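Local coordinates for protein haemagglutinin I (Physarum polycephalum, PDB 3A5P) that is a haemagglutinin, a lectin that probably binds carbohydrate through a minimal domain of legume lectin fold, at residues 58-63 with 99-104. Numbering follows the deposited sequence.
Sequences VHNGDD and TLKKLA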
ATOM      1  N   VAL A  58       7.969   0.150 -10.382  1.00 17.55           N
ATOM      2  CA  VAL A  58       6.577   0.373  -9.999  1.00 17.43           C
ATOM      3  C   VAL A  58       5.860  -0.966  -9.923  1.00 17.58           C
ATOM      4  O   VAL A  58       5.900  -1.766 -10.886  1.00 17.79           O
ATOM      5  CB  VAL A  58       5.885   1.336 -10.989  1.00 17.59           C
ATOM      6  CG1 VAL A  58       4.402   1.567 -10.608  1.00 16.28           C
ATOM      7  CG2 VAL A  58       6.635   2.654 -11.031  1.00 17.36           C
ATOM      8  N   HIS A  59       5.238  -1.223  -8.766  1.00 16.46           N
ATOM      9  CA  HIS A  59       4.352  -2.369  -8.613  1.00 16.46           C
ATOM     10  C   HIS A  59       2.894  -1.919  -8.517  1.00 17.27           C
ATOM     11  O   HIS A  59       2.549  -1.004  -7.746  1.00 17.43           O
ATOM     12  CB  HIS A  59       4.745  -3.205  -7.393  1.00 15.88           C
ATOM     13  CG  HIS A  59       5.948  -4.056  -7.625  1.00 15.01           C
ATOM     14  ND1 HIS A  59       7.230  -3.568  -7.531  1.00 15.90           N
ATOM     15  CD2 HIS A  59       6.061  -5.360  -7.977  1.00 15.39           C
ATOM     16  CE1 HIS A  59       8.088  -4.534  -7.812  1.00 15.32           C
ATOM     17  NE2 HIS A  59       7.404  -5.634  -8.076  1.00 16.20           N
ATOM     18  N   ASN A  60       2.046  -2.537  -9.319  1.00 17.69           N
ATOM     19  CA  ASN A  60       0.605  -2.285  -9.252  1.00 17.75           C
ATOM     20  C   ASN A  60      -0.003  -3.406  -8.400  1.00 18.94           C
ATOM     21  O   ASN A  60      -0.207  -4.535  -8.874  1.00 18.23           O
ATOM     22  CB  ASN A  60       0.021  -2.228 -10.671  1.00 18.42           C
ATOM     23  CG  ASN A  60      -1.417  -1.721 -10.706  1.00 18.67           C
ATOM     24  OD1 ASN A  60      -1.997  -1.344  -9.677  1.00 22.56           O
ATOM     25  ND2 ASN A  60      -2.002  -1.724 -11.901  1.00 19.56           N
ATOM     26  N   GLY A  61      -0.253  -3.111  -7.119  1.00 18.95           N
ATOM     27  CA  GLY A  61      -0.582  -4.170  -6.168  1.00 19.96           C
ATOM     28  C   GLY A  61       0.612  -5.113  -6.111  1.00 21.49           C
ATOM     29  O   GLY A  61       1.760  -4.658  -5.903  1.00 20.60           O
ATOM     30  N   ASP A  62       0.344  -6.405  -6.324  1.00 21.87           N
ATOM     31  CA  ASP A  62       1.362  -7.466  -6.253  1.00 23.74           C
ATOM     32  C   ASP A  62       2.357  -7.391  -7.416  1.00 23.70           C
ATOM     33  O   ASP A  62       3.516  -7.785  -7.288  1.00 24.44           O
ATOM     34  CB  ASP A  62       0.703  -8.862  -6.346  1.00 24.34           C
ATOM     35  CG  ASP A  62       0.070  -9.355  -5.032  1.00 27.81           C
ATOM     36  OD1 ASP A  62      -0.568  -8.610  -4.299  1.00 29.37           O
ATOM     37  OD2 ASP A  62       0.157 -10.571  -4.761  1.00 34.32           O
ATOM     38  N   ASP A  63       1.882  -6.915  -8.554  1.00 23.84           N
ATOM     39  CA  ASP A  63       2.560  -7.162  -9.827  1.00 24.51           C
ATOM     40  C   ASP A  63       3.467  -6.039 -10.318  1.00 23.41           C
ATOM     41  O   ASP A  63       3.135  -4.855 -10.238  1.00 22.60           O
ATOM     42  CB  ASP A  63       1.535  -7.507 -10.886  1.00 25.89           C
ATOM     43  CG  ASP A  63       0.685  -8.699 -10.488  1.00 27.60           C
ATOM     44  OD1 ASP A  63       1.223  -9.712  -9.946  1.00 31.50           O
ATOM     45  OD2 ASP A  63      -0.526  -8.602 -10.703  1.00 31.20           O
ATOM     46  N   THR A  99      -3.750   0.836 -14.858  1.00 18.18           N
ATOM     47  CA  THR A  99      -5.072   1.024 -14.291  0.50 18.30           C
ATOM     48  C   THR A  99      -5.132   0.403 -12.924  1.00 18.17           C
ATOM     49  O   THR A  99      -4.647  -0.726 -12.695  1.00 17.94           O
ATOM     50  CB  THR A  99      -6.197   0.447 -15.159  0.50 18.60           C
ATOM     51  OG1 THR A  99      -5.885  -0.904 -15.521  0.50 19.51           O
ATOM     52  CG2 THR A  99      -6.370   1.286 -16.393  0.50 18.36           C
ATOM     53  N   LEU A 100      -5.702   1.178 -12.002  1.00 17.96           N
ATOM     54  CA  LEU A 100      -5.896   0.766 -10.613  1.00 17.74           C
ATOM     55  C   LEU A 100      -6.634  -0.563 -10.540  1.00 18.81           C
ATOM     56  O   LEU A 100      -7.550  -0.812 -11.338  1.00 19.09           O
ATOM     57  CB  LEU A 100      -6.690   1.838  -9.854  1.00 18.12           C
ATOM     58  CG  LEU A 100      -5.965   3.182  -9.669  1.00 17.19           C
ATOM     59  CD1 LEU A 100      -6.872   4.217  -8.948  1.00 16.38           C
ATOM     60  CD2 LEU A 100      -4.621   3.017  -8.947  1.00 17.46           C
ATOM     61  N   LYS A 101      -6.249  -1.392  -9.581  1.00 18.29           N
ATOM     62  CA  LYS A 101      -6.875  -2.698  -9.387  1.00 19.32           C
ATOM     63  C   LYS A 101      -7.789  -2.653  -8.182  1.00 19.44           C
ATOM     64  O   LYS A 101      -7.340  -2.356  -7.061  1.00 18.40           O
ATOM     65  CB  LYS A 101      -5.795  -3.760  -9.193  1.00 19.95           C
ATOM     66  CG  LYS A 101      -5.011  -4.007 -10.448  1.00 23.04           C
ATOM     67  CD  LYS A 101      -3.549  -4.295 -10.150  1.00 29.20           C
ATOM     68  CE  LYS A 101      -3.349  -5.627  -9.512  1.00 29.51           C
ATOM     69  NZ  LYS A 101      -2.044  -6.190  -9.936  1.00 30.76           N
ATOM     70  N   LYS A 102      -9.078  -2.925  -8.406  1.00 19.72           N
ATOM     71  CA  LYS A 102     -10.035  -2.918  -7.305  1.00 21.59           C
ATOM     72  C   LYS A 102      -9.699  -4.012  -6.314  1.00 21.29           C
ATOM     73  O   LYS A 102      -9.337  -5.123  -6.703  1.00 21.76           O
ATOM     74  CB  LYS A 102     -11.480  -3.091  -7.791  1.00 22.39           C
ATOM     75  CG  LYS A 102     -12.060  -1.847  -8.331  1.00 26.58           C
ATOM     76  CD  LYS A 102     -13.574  -1.872  -8.292  1.00 32.90           C
ATOM     77  CE  LYS A 102     -14.130  -0.596  -8.950  1.00 36.72           C
ATOM     78  NZ  LYS A 102     -15.633  -0.620  -9.025  1.00 40.72           N
ATOM     79  N   LEU A 103      -9.792  -3.689  -5.030  1.00 21.88           N
ATOM     80  CA  LEU A 103      -9.706  -4.731  -3.998  1.00 21.82           C
ATOM     81  C   LEU A 103     -11.063  -5.426  -3.891  1.00 23.31           C
ATOM     82  O   LEU A 103     -12.097  -4.789  -3.691  1.00 24.24           O
ATOM     83  CB  LEU A 103      -9.233  -4.167  -2.655  1.00 21.86           C
ATOM     84  CG  LEU A 103      -7.855  -3.486  -2.702  1.00 19.79           C
ATOM     85  CD1 LEU A 103      -7.555  -2.836  -1.359  1.00 19.91           C
ATOM     86  CD2 LEU A 103      -6.740  -4.476  -3.088  1.00 21.28           C
ATOM     87  N   ALA A 104     -11.044  -6.735  -4.064  1.00 24.37           N
ATOM     88  CA  ALA A 104     -12.284  -7.521  -4.130  1.00 25.06           C
ATOM     89  C   ALA A 104     -12.571  -8.200  -2.799  1.00 25.25           C
ATOM     90  O   ALA A 104     -11.669  -8.327  -1.980  1.00 24.26           O
ATOM     91  CB  ALA A 104     -12.177  -8.554  -5.247  1.00 25.35           C
ATOM     92  OXT ALA A 104     -13.710  -8.621  -2.505  1.00 26.41           O
TER
HETATM   93  O   HOH W   1      -4.088  -0.642  -8.016  1.00 14.56           O
HETATM   94  O   HOH W   2      -1.144  -6.916 -12.477  1.00 51.52           O
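The type II' turn N60–D63, which joins strands 54-60 and 63-70 of the five-stranded antiparallel sheet, faces the C-terminal tail as it leaves strand 96-99, with the CA atoms of N60 and L100 7.3 Å apart. The contact ties a hairpin of one sheet to the end of strand 96-99 of the other in this β-sandwich of legume lectin type. N60 and K101 carry it, the N60 amide bonding backbone of the tail and the K101 ammonium backbone of the turn. The amide of N60 extends toward the tail, its CG trans to the backbone N (chi1 -170°), and ND2 donates to T99 O at 2.9 Å in a fairly straight bond (164°). The acceptor lies in the amide plane, whereas the donor approaches T99 O from above its carbonyl plane. OD1 of the same amide takes a hydrogen from a water that in turn accepts from K101 N, so both ends of the amide are held and its rotation is fixed. K101 crosses this amide at a slant, CD lying over its face 3.4 Å from N60 CG; with the chain bent at chi2, chi3 and chi4, the ammonium arrives at the turn. There NZ donates to N60 O at 2.7 Å. That carbonyl also receives D63 N within the hairpin, the two donors coming from opposite faces of its plane. K101 also forms a salt bridge with D62 of the second subunit, and D62 pairs with K101 of that subunit, so the lysine joins turn, tail and dimer interface. The D63 side chain meets the lysine at about a right angle; its OD2 makes a salt bridge of 3.0 Å with K101 NZ, weak as a hydrogen bond, and a second water donates to OD2 while accepting from NZ at 2.8 Å.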